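Side-chain contacts in SmhB (Serratia marcescens, PDB 6ZZ5), which is one of the three proteins of Smh, a tripartite alpha-pore forming toxin, seen here in its soluble form: residues A19-T24 and A172-I177; L88-M93 and Q311-A316; N78-F83 and D326-I331. All coordinates share one frame; numbering follows the deposited sequence. Where two conformers were deposited one is given.

Interaction 1 of 3, residues A19-T24 and A172-I177; sequences ALHIQT and AIDGAI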
ATOM      1  N   ALA A  19       1.175   1.650  -1.916  1.00 16.50           N
ATOM      2  CA  ALA A  19       1.110   0.448  -2.745  1.00 15.88           C
ATOM      3  C   ALA A  19       2.229  -0.530  -2.336  1.00 17.94           C
ATOM      4  O   ALA A  19       1.981  -1.732  -2.331  1.00 14.73           O
ATOM      5  CB  ALA A  19       1.131   0.792  -4.203  1.00 17.36           C
ATOM      6  N   LEU A  20       3.414  -0.048  -2.054  1.00 15.52           N
ATOM      7  CA  LEU A  20       4.530  -0.919  -1.593  1.00 16.09           C
ATOM      8  C   LEU A  20       4.234  -1.549  -0.242  1.00 15.40           C
ATOM      9  O   LEU A  20       4.562  -2.730  -0.020  1.00 14.92           O
ATOM     10  CB  LEU A  20       5.800  -0.093  -1.515  1.00 17.10           C
ATOM     11  CG  LEU A  20       6.354   0.336  -2.881  1.00 19.05           C
ATOM     12  CD1 LEU A  20       7.635   1.061  -2.691  1.00 23.20           C
ATOM     13  CD2 LEU A  20       6.565  -0.848  -3.802  1.00 23.81           C
ATOM     14  N   HIS A  21       3.555  -0.824   0.610  1.00 13.77           N
ATOM     15  CA  HIS A  21       3.185  -1.327   1.958  1.00 16.60           C
ATOM     16  C   HIS A  21       2.147  -2.447   1.801  1.00 16.38           C
ATOM     17  O   HIS A  21       2.337  -3.565   2.336  1.00 14.78           O
ATOM     18  CB  HIS A  21       2.675  -0.133   2.783  1.00 16.31           C
ATOM     19  CG  HIS A  21       2.391  -0.426   4.216  1.00 17.23           C
ATOM     20  ND1 HIS A  21       2.012   0.575   5.132  1.00 19.86           N
ATOM     21  CD2 HIS A  21       2.489  -1.589   4.908  1.00 18.57           C
ATOM     22  CE1 HIS A  21       1.833  -0.006   6.313  1.00 18.77           C
ATOM     23  NE2 HIS A  21       2.114  -1.339   6.193  1.00 18.06           N
ATOM     24  N   ILE A  22       1.031  -2.189   1.097  1.00 16.21           N
ATOM     25  CA  ILE A  22       0.006  -3.245   0.880  1.00 15.39           C
ATOM     26  C   ILE A  22       0.610  -4.413   0.083  1.00 14.49           C
ATOM     27  O   ILE A  22       0.317  -5.574   0.420  1.00 14.70           O
ATOM     28  CB  ILE A  22      -1.324  -2.699   0.296  1.00 17.59           C
ATOM     29  CG1 ILE A  22      -2.349  -3.837   0.174  1.00 17.56           C
ATOM     30  CG2 ILE A  22      -1.164  -1.968  -1.032  1.00 14.65           C
ATOM     31  CD1 ILE A  22      -3.769  -3.360  -0.102  1.00 19.24           C
ATOM     32  N   GLN A  23       1.515  -4.173  -0.872  1.00 16.05           N
ATOM     33  CA  GLN A  23       2.138  -5.299  -1.615  1.00 14.77           C
ATOM     34  C   GLN A  23       2.885  -6.243  -0.631  1.00 17.61           C
ATOM     35  O   GLN A  23       2.667  -7.488  -0.649  1.00 16.83           O
ATOM     36  CB  GLN A  23       3.143  -4.775  -2.643  1.00 16.76           C
ATOM     37  CG  GLN A  23       3.905  -5.874  -3.316  1.00 19.11           C
ATOM     38  CD  GLN A  23       4.815  -5.303  -4.377  1.00 22.30           C
ATOM     39  OE1 GLN A  23       5.711  -4.558  -4.070  1.00 22.68           O
ATOM     40  NE2 GLN A  23       4.618  -5.701  -5.606  1.00 32.92           N
ATOM     41  N   THR A  24       3.701  -5.683   0.244  1.00 16.91           N
ATOM     42  CA  THR A  24       4.441  -6.487   1.256  1.00 16.49           C
ATOM     43  C   THR A  24       3.450  -7.210   2.172  1.00 18.10           C
ATOM     44  O   THR A  24       3.665  -8.385   2.476  1.00 18.59           O
ATOM     45  CB  THR A  24       5.377  -5.608   2.081  1.00 19.17           C
ATOM     46  OG1 THR A  24       6.234  -4.953   1.143  1.00 22.62           O
ATOM     47  CG2 THR A  24       6.218  -6.406   3.045  1.00 21.31           C
ATOM     48  N   ALA A 172       0.417   1.509  15.382  1.00 19.48           N
ATOM     49  CA  ALA A 172       1.787   2.022  15.525  1.00 19.56           C
ATOM     50  C   ALA A 172       2.671   1.382  14.440  1.00 17.99           C
ATOM     51  O   ALA A 172       3.492   2.035  13.829  1.00 18.27           O
ATOM     52  CB  ALA A 172       2.263   1.734  16.927  1.00 24.48           C
ATOM     53  N   ILE A 173       2.570   0.095  14.237  1.00 17.12           N
ATOM     54  CA  ILE A 173       3.435  -0.624  13.261  1.00 16.49           C
ATOM     55  C   ILE A 173       3.107  -0.085  11.875  1.00 18.57           C
ATOM     56  O   ILE A 173       4.052   0.289  11.139  1.00 17.96           O
ATOM     57  CB  ILE A 173       3.245  -2.147  13.327  1.00 15.66           C
ATOM     58  CG1 ILE A 173       3.683  -2.662  14.700  1.00 17.08           C
ATOM     59  CG2 ILE A 173       4.030  -2.814  12.186  1.00 17.21           C
ATOM     60  CD1 ILE A 173       3.359  -4.141  14.924  1.00 21.49           C
ATOM     61  N   ASP A 174       1.809  -0.046  11.553  1.00 15.49           N
ATOM     62  CA  ASP A 174       1.322   0.457  10.234  1.00 18.26           C
ATOM     63  C   ASP A 174       1.898   1.880  10.000  1.00 18.55           C
ATOM     64  O   ASP A 174       2.443   2.137   8.920  1.00 17.02           O
ATOM     65  CB  ASP A 174      -0.188   0.463  10.173  1.00 20.45           C
ATOM     66  CG  ASP A 174      -0.904  -0.876  10.049  1.00 27.39           C
ATOM     67  OD1 ASP A 174      -0.229  -1.936   9.905  1.00 29.41           O
ATOM     68  OD2 ASP A 174      -2.163  -0.843  10.172  1.00 25.39           O
ATOM     69  N   GLY A 175       1.762   2.778  10.974  1.00 18.12           N
ATOM     70  CA  GLY A 175       2.329   4.143  10.986  1.00 19.81           C
ATOM     71  C   GLY A 175       3.824   4.205  10.785  1.00 23.61           C
ATOM     72  O   GLY A 175       4.284   5.039   9.971  1.00 22.54           O
ATOM     73  N   ALA A 176       4.591   3.379  11.508  1.00 19.08           N
ATOM     74  CA  ALA A 176       6.049   3.352  11.418  1.00 20.68           C
ATOM     75  C   ALA A 176       6.416   2.952   9.992  1.00 21.34           C
ATOM     76  O   ALA A 176       7.267   3.631   9.352  1.00 18.90           O
ATOM     77  CB  ALA A 176       6.631   2.426  12.448  1.00 19.94           C
ATOM     78  N   ILE A 177       5.826   1.886   9.491  1.00 19.64           N
ATOM     79  CA  ILE A 177       6.145   1.396   8.125  1.00 19.03           C
ATOM     80  C   ILE A 177       5.768   2.458   7.089  1.00 20.63           C
ATOM     81  O   ILE A 177       6.605   2.717   6.195  1.00 21.20           O
ATOM     82  CB  ILE A 177       5.457   0.057   7.865  1.00 18.00           C
ATOM     83  CG1 ILE A 177       6.069  -1.008   8.788  1.00 18.68           C
ATOM     84  CG2 ILE A 177       5.525  -0.295   6.373  1.00 16.07           C
ATOM     85  CD1 ILE A 177       5.456  -2.357   8.644  1.00 18.94           C
TER
HETATM   86  O   HOH W   1       1.654  -2.989   8.408  1.00 23.14           O

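Interaction 2 of 3, residues L88-M93 and Q311-A316; sequences LISTVM and QLFLTA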
ATOM      1  N   LEU A  88       5.849  18.870 -24.157  1.00 17.60           N
ATOM      2  CA  LEU A  88       5.877  18.962 -25.635  1.00 22.47           C
ATOM      3  C   LEU A  88       5.086  20.212 -26.078  1.00 21.50           C
ATOM      4  O   LEU A  88       5.638  21.020 -26.806  1.00 19.85           O
ATOM      5  CB  LEU A  88       5.291  17.682 -26.223  1.00 21.42           C
ATOM      6  CG  LEU A  88       5.147  17.641 -27.745  1.00 28.36           C
ATOM      7  CD1 LEU A  88       6.500  17.704 -28.413  1.00 30.04           C
ATOM      8  CD2 LEU A  88       4.441  16.359 -28.146  1.00 30.13           C
ATOM      9  N   ILE A  89       3.867  20.388 -25.583  1.00 19.33           N
ATOM     10  CA  ILE A  89       3.023  21.607 -25.838  1.00 22.01           C
ATOM     11  C   ILE A  89       3.816  22.852 -25.461  1.00 21.14           C
ATOM     12  O   ILE A  89       3.916  23.780 -26.291  1.00 18.48           O
ATOM     13  CB  ILE A  89       1.700  21.540 -25.039  1.00 26.23           C
ATOM     14  CG1 ILE A  89       0.797  20.416 -25.534  1.00 31.50           C
ATOM     15  CG2 ILE A  89       0.961  22.848 -24.989  1.00 24.19           C
ATOM     16  CD1 ILE A  89       0.675  20.313 -26.980  1.00 30.07           C
ATOM     17  N   SER A  90       4.438  22.826 -24.287  1.00 19.47           N
ATOM     18  CA  SER A  90       5.153  23.966 -23.720  1.00 19.78           C
ATOM     19  C   SER A  90       6.370  24.326 -24.551  1.00 20.29           C
ATOM     20  O   SER A  90       6.752  25.461 -24.461  1.00 20.38           O
ATOM     21  CB  SER A  90       5.556  23.711 -22.296  1.00 22.93           C
ATOM     22  OG  SER A  90       4.409  23.532 -21.459  1.00 22.65           O
ATOM     23  N   THR A  91       7.023  23.383 -25.236  1.00 19.80           N
ATOM     24  CA  THR A  91       8.292  23.620 -25.948  1.00 20.28           C
ATOM     25  C   THR A  91       8.001  23.834 -27.437  1.00 20.45           C
ATOM     26  O   THR A  91       8.741  24.618 -28.055  1.00 24.60           O
ATOM     27  CB  THR A  91       9.325  22.498 -25.688  1.00 20.93           C
ATOM     28  OG1 THR A  91       8.748  21.223 -26.019  1.00 20.58           O
ATOM     29  CG2 THR A  91       9.758  22.475 -24.230  1.00 20.52           C
ATOM     30  N   VAL A  92       6.921  23.300 -27.987  1.00 22.05           N
ATOM     31  CA  VAL A  92       6.702  23.459 -29.450  1.00 21.10           C
ATOM     32  C   VAL A  92       5.703  24.561 -29.781  1.00 20.57           C
ATOM     33  O   VAL A  92       5.823  25.087 -30.911  1.00 20.37           O
ATOM     34  CB  VAL A  92       6.374  22.158 -30.199  1.00 27.84           C
ATOM     35  CG1 VAL A  92       7.304  21.024 -29.824  1.00 24.46           C
ATOM     36  CG2 VAL A  92       4.946  21.756 -30.076  1.00 34.64           C
ATOM     37  N   MET A  93       4.734  24.882 -28.910  1.00 20.25           N
ATOM     38  CA  MET A  93       3.583  25.727 -29.340  1.00 17.74           C
ATOM     39  C   MET A  93       3.744  27.223 -29.084  1.00 19.68           C
ATOM     40  O   MET A  93       3.297  28.024 -29.907  1.00 21.16           O
ATOM     41  CB  MET A  93       2.269  25.236 -28.739  1.00 17.77           C
ATOM     42  CG  MET A  93       1.945  23.909 -29.341  1.00 17.15           C
ATOM     43  SD  MET A  93       0.297  23.370 -28.815  1.00 19.08           S
ATOM     44  CE  MET A  93      -0.591  24.471 -29.903  1.00 17.96           C
ATOM     45  N   GLN A 311       2.014  32.085 -21.627  1.00 25.13           N
ATOM     46  CA  GLN A 311       2.469  32.390 -20.244  1.00 26.31           C
ATOM     47  C   GLN A 311       2.289  31.127 -19.396  1.00 23.22           C
ATOM     48  O   GLN A 311       3.238  30.717 -18.678  1.00 21.95           O
ATOM     49  CB  GLN A 311       1.707  33.581 -19.632  1.00 27.33           C
ATOM     50  CG  GLN A 311       2.224  34.108 -18.281  1.00 51.54           C
ATOM     51  CD  GLN A 311       1.981  33.273 -17.023  1.00 83.38           C
ATOM     52  OE1 GLN A 311       0.933  32.610 -16.865  1.00 48.54           O
ATOM     53  NE2 GLN A 311       2.965  33.276 -16.106  1.00 47.24           N
ATOM     54  N   LEU A 312       1.103  30.519 -19.448  1.00 22.73           N
ATOM     55  CA  LEU A 312       0.741  29.434 -18.525  1.00 23.24           C
ATOM     56  C   LEU A 312       1.612  28.208 -18.794  1.00 20.28           C
ATOM     57  O   LEU A 312       2.151  27.623 -17.830  1.00 20.08           O
ATOM     58  CB  LEU A 312      -0.728  29.109 -18.712  1.00 22.63           C
ATOM     59  CG  LEU A 312      -1.223  27.983 -17.805  1.00 31.65           C
ATOM     60  CD1 LEU A 312      -1.206  28.430 -16.367  1.00 29.00           C
ATOM     61  CD2 LEU A 312      -2.619  27.592 -18.211  1.00 36.15           C
ATOM     62  N   PHE A 313       1.779  27.847 -20.049  1.00 22.61           N
ATOM     63  CA  PHE A 313       2.518  26.623 -20.437  1.00 20.59           C
ATOM     64  C   PHE A 313       4.031  26.860 -20.353  1.00 20.77           C
ATOM     65  O   PHE A 313       4.727  25.911 -19.982  1.00 22.74           O
ATOM     66  CB  PHE A 313       2.030  26.107 -21.789  1.00 18.66           C
ATOM     67  CG  PHE A 313       0.757  25.319 -21.644  1.00 21.84           C
ATOM     68  CD1 PHE A 313       0.791  23.989 -21.303  1.00 22.18           C
ATOM     69  CD2 PHE A 313      -0.487  25.912 -21.787  1.00 19.29           C
ATOM     70  CE1 PHE A 313      -0.385  23.259 -21.180  1.00 27.15           C
ATOM     71  CE2 PHE A 313      -1.656  25.198 -21.617  1.00 22.78           C
ATOM     72  CZ  PHE A 313      -1.617  23.863 -21.314  1.00 21.74           C
ATOM     73  N   LEU A 314       4.554  28.036 -20.673  1.00 19.16           N
ATOM     74  CA  LEU A 314       6.005  28.258 -20.435  1.00 20.41           C
ATOM     75  C   LEU A 314       6.269  28.165 -18.938  1.00 18.97           C
ATOM     76  O   LEU A 314       7.117  27.398 -18.584  1.00 17.98           O
ATOM     77  CB  LEU A 314       6.465  29.586 -21.008  1.00 20.67           C
ATOM     78  CG  LEU A 314       6.486  29.699 -22.537  1.00 24.25           C
ATOM     79  CD1 LEU A 314       6.620  31.143 -22.985  1.00 26.80           C
ATOM     80  CD2 LEU A 314       7.622  28.889 -23.128  1.00 23.82           C
ATOM     81  N   THR A 315       5.522  28.885 -18.080  1.00 20.32           N
ATOM     82  CA  THR A 315       5.698  28.833 -16.607  1.00 20.09           C
ATOM     83  C   THR A 315       5.542  27.393 -16.087  1.00 19.03           C
ATOM     84  O   THR A 315       6.403  26.951 -15.234  1.00 19.01           O
ATOM     85  CB  THR A 315       4.778  29.872 -15.939  1.00 21.22           C
ATOM     86  OG1 THR A 315       5.176  31.095 -16.571  1.00 22.17           O
ATOM     87  CG2 THR A 315       4.925  29.945 -14.436  1.00 23.49           C
ATOM     88  N   ALA A 316       4.473  26.691 -16.449  1.00 18.92           N
ATOM     89  CA  ALA A 316       4.285  25.304 -16.005  1.00 22.24           C
ATOM     90  C   ALA A 316       5.573  24.490 -16.253  1.00 22.36           C
ATOM     91  O   ALA A 316       6.092  23.851 -15.302  1.00 21.11           O
ATOM     92  CB  ALA A 316       3.125  24.653 -16.708  1.00 29.59           C
TER

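Interaction 3 of 3, residues N78-F83 and D326-I331; sequences NIQDYF and DGTKII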
ATOM      1  N   ASN A  78       1.318   6.865 -16.620  1.00 18.95           N
ATOM      2  CA  ASN A  78       0.327   7.806 -17.230  1.00 20.39           C
ATOM      3  C   ASN A  78       0.667   9.231 -16.809  1.00 20.09           C
ATOM      4  O   ASN A  78       0.561  10.112 -17.635  1.00 18.55           O
ATOM      5  CB  ASN A  78      -1.111   7.466 -16.820  1.00 16.62           C
ATOM      6  CG  ASN A  78      -1.585   6.162 -17.399  1.00 19.41           C
ATOM      7  OD1 ASN A  78      -0.968   5.660 -18.333  1.00 17.98           O
ATOM      8  ND2 ASN A  78      -2.687   5.630 -16.892  1.00 19.32           N
ATOM      9  N   ILE A  79       1.036   9.450 -15.541  1.00 18.79           N
ATOM     10  CA  ILE A  79       1.461  10.782 -15.075  1.00 17.58           C
ATOM     11  C   ILE A  79       2.668  11.183 -15.921  1.00 18.82           C
ATOM     12  O   ILE A  79       2.734  12.307 -16.375  1.00 18.34           O
ATOM     13  CB  ILE A  79       1.765  10.765 -13.568  1.00 17.71           C
ATOM     14  CG1 ILE A  79       0.469  10.452 -12.786  1.00 19.79           C
ATOM     15  CG2 ILE A  79       2.398  12.076 -13.158  1.00 18.89           C
ATOM     16  CD1 ILE A  79       0.641  10.403 -11.315  1.00 22.49           C
ATOM     17  N   GLN A  80       3.654  10.298 -16.052  1.00 16.43           N
ATOM     18  CA  GLN A  80       4.871  10.612 -16.806  1.00 16.71           C
ATOM     19  C   GLN A  80       4.442  11.035 -18.218  1.00 17.25           C
ATOM     20  O   GLN A  80       4.944  12.072 -18.700  1.00 19.63           O
ATOM     21  CB  GLN A  80       5.813   9.426 -16.852  1.00 18.23           C
ATOM     22  CG  GLN A  80       7.150   9.736 -17.488  1.00 19.53           C
ATOM     23  CD  GLN A  80       8.090   8.574 -17.353  1.00 21.64           C
ATOM     24  OE1 GLN A  80       8.230   7.850 -18.291  1.00 24.32           O
ATOM     25  NE2 GLN A  80       8.672   8.356 -16.181  1.00 20.51           N
ATOM     26  N   ASP A  81       3.596  10.250 -18.863  1.00 16.96           N
ATOM     27  CA  ASP A  81       3.261  10.492 -20.292  0.50 20.12           C
ATOM     28  C   ASP A  81       2.447  11.787 -20.377  1.00 19.04           C
ATOM     29  O   ASP A  81       2.678  12.546 -21.338  1.00 22.03           O
ATOM     30  CB  ASP A  81       2.526   9.345 -20.963  0.50 20.22           C
ATOM     31  CG  ASP A  81       2.118   9.721 -22.387  0.50 21.00           C
ATOM     32  OD1 ASP A  81       2.982  10.246 -23.182  0.50 22.53           O
ATOM     33  OD2 ASP A  81       0.924   9.641 -22.621  0.50 16.59           O
ATOM     34  N   TYR A  82       1.577  12.054 -19.412  1.00 17.11           N
ATOM     35  CA  TYR A  82       0.794  13.319 -19.389  1.00 15.23           C
ATOM     36  C   TYR A  82       1.761  14.517 -19.357  1.00 18.93           C
ATOM     37  O   TYR A  82       1.661  15.406 -20.184  1.00 16.50           O
ATOM     38  CB  TYR A  82      -0.245  13.430 -18.259  1.00 20.44           C
ATOM     39  CG  TYR A  82      -0.757  14.839 -18.292  1.00 18.21           C
ATOM     40  CD1 TYR A  82      -1.704  15.223 -19.226  1.00 21.99           C
ATOM     41  CD2 TYR A  82      -0.127  15.825 -17.561  1.00 20.20           C
ATOM     42  CE1 TYR A  82      -2.078  16.548 -19.367  1.00 21.04           C
ATOM     43  CE2 TYR A  82      -0.466  17.163 -17.710  1.00 21.36           C
ATOM     44  CZ  TYR A  82      -1.421  17.531 -18.648  1.00 22.10           C
ATOM     45  OH  TYR A  82      -1.733  18.850 -18.828  1.00 20.63           O
ATOM     46  N   PHE A  83       2.720  14.531 -18.433  1.00 16.14           N
ATOM     47  CA  PHE A  83       3.601  15.679 -18.211  1.00 17.75           C
ATOM     48  C   PHE A  83       4.612  15.773 -19.356  1.00 16.34           C
ATOM     49  O   PHE A  83       4.996  16.908 -19.690  1.00 16.07           O
ATOM     50  CB  PHE A  83       4.168  15.686 -16.784  1.00 20.25           C
ATOM     51  CG  PHE A  83       3.162  16.216 -15.803  1.00 16.59           C
ATOM     52  CD1 PHE A  83       2.723  17.530 -15.870  1.00 19.58           C
ATOM     53  CD2 PHE A  83       2.539  15.373 -14.881  1.00 19.58           C
ATOM     54  CE1 PHE A  83       1.759  18.009 -14.984  1.00 21.09           C
ATOM     55  CE2 PHE A  83       1.565  15.860 -14.021  1.00 18.34           C
ATOM     56  CZ  PHE A  83       1.174  17.169 -14.071  1.00 20.87           C
ATOM     57  N   ASP A 326      10.831  13.706 -12.598  1.00 18.89           N
ATOM     58  CA  ASP A 326      11.884  13.041 -11.773  1.00 20.71           C
ATOM     59  C   ASP A 326      11.216  11.985 -10.864  1.00 18.23           C
ATOM     60  O   ASP A 326      11.740  10.855 -10.774  1.00 19.43           O
ATOM     61  CB  ASP A 326      12.645  14.063 -10.930  1.00 22.37           C
ATOM     62  CG  ASP A 326      13.595  14.955 -11.700  1.00 27.89           C
ATOM     63  OD1 ASP A 326      13.796  14.705 -12.902  1.00 23.82           O
ATOM     64  OD2 ASP A 326      14.206  15.843 -11.068  1.00 29.43           O
ATOM     65  N   GLY A 327      10.137  12.356 -10.192  1.00 18.17           N
ATOM     66  CA  GLY A 327       9.386  11.457  -9.283  1.00 21.47           C
ATOM     67  C   GLY A 327       8.910  10.229 -10.012  1.00 23.85           C
ATOM     68  O   GLY A 327       9.078   9.119  -9.495  1.00 17.24           O
ATOM     69  N   THR A 328       8.288  10.393 -11.190  1.00 19.17           N
ATOM     70  CA  THR A 328       7.772   9.225 -11.940  1.00 18.07           C
ATOM     71  C   THR A 328       8.924   8.252 -12.195  1.00 17.51           C
ATOM     72  O   THR A 328       8.676   7.035 -12.129  1.00 21.85           O
ATOM     73  CB  THR A 328       7.095   9.591 -13.277  1.00 18.52           C
ATOM     74  OG1 THR A 328       8.035  10.203 -14.182  1.00 18.12           O
ATOM     75  CG2 THR A 328       5.891  10.496 -13.032  1.00 15.67           C
ATOM     76  N   LYS A 329      10.100   8.745 -12.533  1.00 18.64           N
ATOM     77  CA  LYS A 329      11.258   7.894 -12.928  1.00 17.68           C
ATOM     78  C   LYS A 329      11.772   7.159 -11.669  1.00 19.16           C
ATOM     79  O   LYS A 329      12.037   5.931 -11.734  1.00 21.00           O
ATOM     80  CB  LYS A 329      12.404   8.717 -13.536  1.00 22.73           C
ATOM     81  CG  LYS A 329      12.100   9.383 -14.890  1.00 31.01           C
ATOM     82  CD  LYS A 329      13.256  10.273 -15.396  1.00 35.74           C
ATOM     83  CE  LYS A 329      12.853  11.390 -16.348  1.00 37.52           C
ATOM     84  NZ  LYS A 329      12.275  10.803 -17.567  1.00 46.09           N
ATOM     85  N   ILE A 330      11.893   7.876 -10.578  1.00 18.71           N
ATOM     86  CA  ILE A 330      12.434   7.312  -9.294  1.00 18.73           C
ATOM     87  C   ILE A 330      11.422   6.294  -8.775  1.00 18.14           C
ATOM     88  O   ILE A 330      11.834   5.181  -8.417  1.00 20.80           O
ATOM     89  CB  ILE A 330      12.754   8.398  -8.276  1.00 20.50           C
ATOM     90  CG1 ILE A 330      13.761   9.412  -8.837  1.00 23.48           C
ATOM     91  CG2 ILE A 330      13.279   7.760  -6.983  1.00 21.86           C
ATOM     92  CD1 ILE A 330      13.822  10.695  -8.033  1.00 24.67           C
ATOM     93  N   ILE A 331      10.156   6.641  -8.810  1.00 20.10           N
ATOM     94  CA  ILE A 331       9.085   5.753  -8.303  1.00 22.48           C
ATOM     95  C   ILE A 331       9.076   4.473  -9.113  1.00 22.03           C
ATOM     96  O   ILE A 331       9.079   3.366  -8.502  1.00 18.71           O
ATOM     97  CB  ILE A 331       7.726   6.460  -8.239  1.00 18.08           C
ATOM     98  CG1 ILE A 331       7.776   7.514  -7.144  1.00 16.55           C
ATOM     99  CG2 ILE A 331       6.605   5.484  -8.013  1.00 17.57           C
ATOM    100  CD1 ILE A 331       6.605   8.418  -7.154  1.00 18.30           C
TER

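Interaction 1 of 3, residues A19-T24 and A172-I177
His21, on helix 4-30, reaches across to helix 156-184 and lays one face of its imidazole on the branch methyl of Ile177. Ile177 CG2 sits 3.5 Å from the centroid of the His21 ring and only 7° off its normal, a CH-pi contact centred over the ring, and the two side chains cross at about a right angle. The torsions match this placement. His21 holds CG anti to its own backbone N (chi1 -174°), which carries the ring out toward the neighbouring helix, while in Ile177 CG1 lies beside the backbone N (chi1 -67°), which puts CG2 anti to that N and over the ring. The same ring closes on the backbone of the preceding turn: His21 CE1 comes within 3.4 Å of Asp174 O, approaching obliquely.

At the ring edge, in its plane, a water lies 2.8 Å from His21 NE2. It donates to Asp174 OD1 over 2.6 Å, joining the imidazole to the carboxylate where His21 NE2 and Asp174 OD1 themselves stay 4.4 Å apart. Outside the pair, Gln270 of helix 252-300 touches both His21 and Asp174. Ile216 and Met218 of strand 216-221 lie against His21 and Ile177 respectively, so the contact joins two bundle helices beside the small sheet.

Within the pair, the imidazole meets a methyl over one face, a backbone carbonyl obliquely and a water at its edge. A carboxylate this close would tend to favour a protonated imidazole, but the charge is not seen and the direction of the water-NE2 bond is undecided.

Interaction 2 of 3, residues L88-M93 and Q311-A316
A helix-helix crossing near the end of long helix 44-92 brings Ser90 against Phe313 of the short helix 306-319, whose segment runs at 113° to it with the axes 8.6 Å apart. The backbones come close here: the CA atoms of Ser90 and Phe313 are 5.0 Å from each other, consistent with the small serine at the crossing. Ser90 OG lies 2.8 Å from Phe313 O and is also within hydrogen-bonding distance of Gln86 O, one turn back in the serine's own helix; its single proton can serve only one of them at a time. With OG beside its backbone N (chi1 -63°), the serine can address both carbonyls.

The same hydroxyl sits at the edge of the Phe313 ring, near its plane, and 3.5 Å from Phe313 CB. Ile89 CG2 covers one face. It stands 4.2 Å from the centroid of the Phe313 ring, 23° off the normal and displaced toward the rim, closest to Phe313 CD1 at 3.9 Å; the two side chains run alongside each other in the same direction. On the outer margin, Leu314 CD2 approaches Ser90 O to 3.8 Å.

Helix 99-151 borders this patch, with Trp102 and Ala105 touching Ile89. Phe313 and Ala316 also rest on Gln86, while Leu312 packs on Glu291 and Leu295 of helix 252-300, so the short helix spans two long rods of the bundle.

Interaction 3 of 3, residues N78-F83 and D326-I331
Gln80 keeps CG anti to its backbone N and stays extended through the next bond, which runs its chain aslant past the hydroxyl of Thr328; the terminal torsion (chi3 100°) then swings NE2 onto OG1. In the threonine, OG1 occupies the position between backbone N and carbonyl carbon. That rotamer faces the hydroxyl to the glutamine and leaves CG2 beside the threonine's own backbone N. Gln80 NE2 donates to Thr328 OG1 over 2.8 Å, with a nearly straight N-H...O angle of 172° and the hydroxyl oxygen lying in the amide plane. The threonine hydroxyl is hydrogen-bonded to Leu325 O as well, one turn earlier in its own helix; that carbonyl can only accept, so OG1 passes its proton back to the backbone while its oxygen receives the amide.

The aliphatic part of the glutamine takes part too, since Gln80 CB comes within 3.8 Å of Thr328 CB. The two segments belong to helices 44-92 and 321-336, packed nearly antiparallel at 151°, with axes 9.3 Å apart, in a long-helix bundle consistent with the haemolytic enterotoxin (HBL) family match of the N-terminal half. Gln80 and Thr328 mark the nearest backbone approach.

Toward the interior the contact becomes apolar. Ile79 CG2 meets Thr328 CG2 at 3.8 Å, and Met12 of helix 4-30 touches both residues; Met281 and Trp285 of helix 252-300 lie against Ile79. Toward solvent, Lys329 CG packs 3.8 Å from Gln80 NE2, and the lysine chain turns at its last torsion, its NZ making a long, weak ion pair, outside the two segments, with a sulfate probably carried over from crystallisation.

In the fold
From the N terminus, helix 4-30 supplies the first half of interaction 1, and helix 44-92 then presents 78-83 and 88-93 in turn. After helix 99-151 the chain reaches 172-177 on helix 156-184, closing the loop of interaction 1. It continues through three strands of the small sheet and helices 230-245 and 252-300 before helix 306-319 closes interaction 2 and helix 321-336 closes interaction 3. Interaction 2 is therefore nested inside interaction 3, while interaction 1 crosses both. Interactions 2 and 3, with centres about 18 Å apart, tie the consecutive helices 306-319 and 321-336 to helix 44-92; interaction 1, near the centre of the chain, joins the N-terminal helix to helix 156-184.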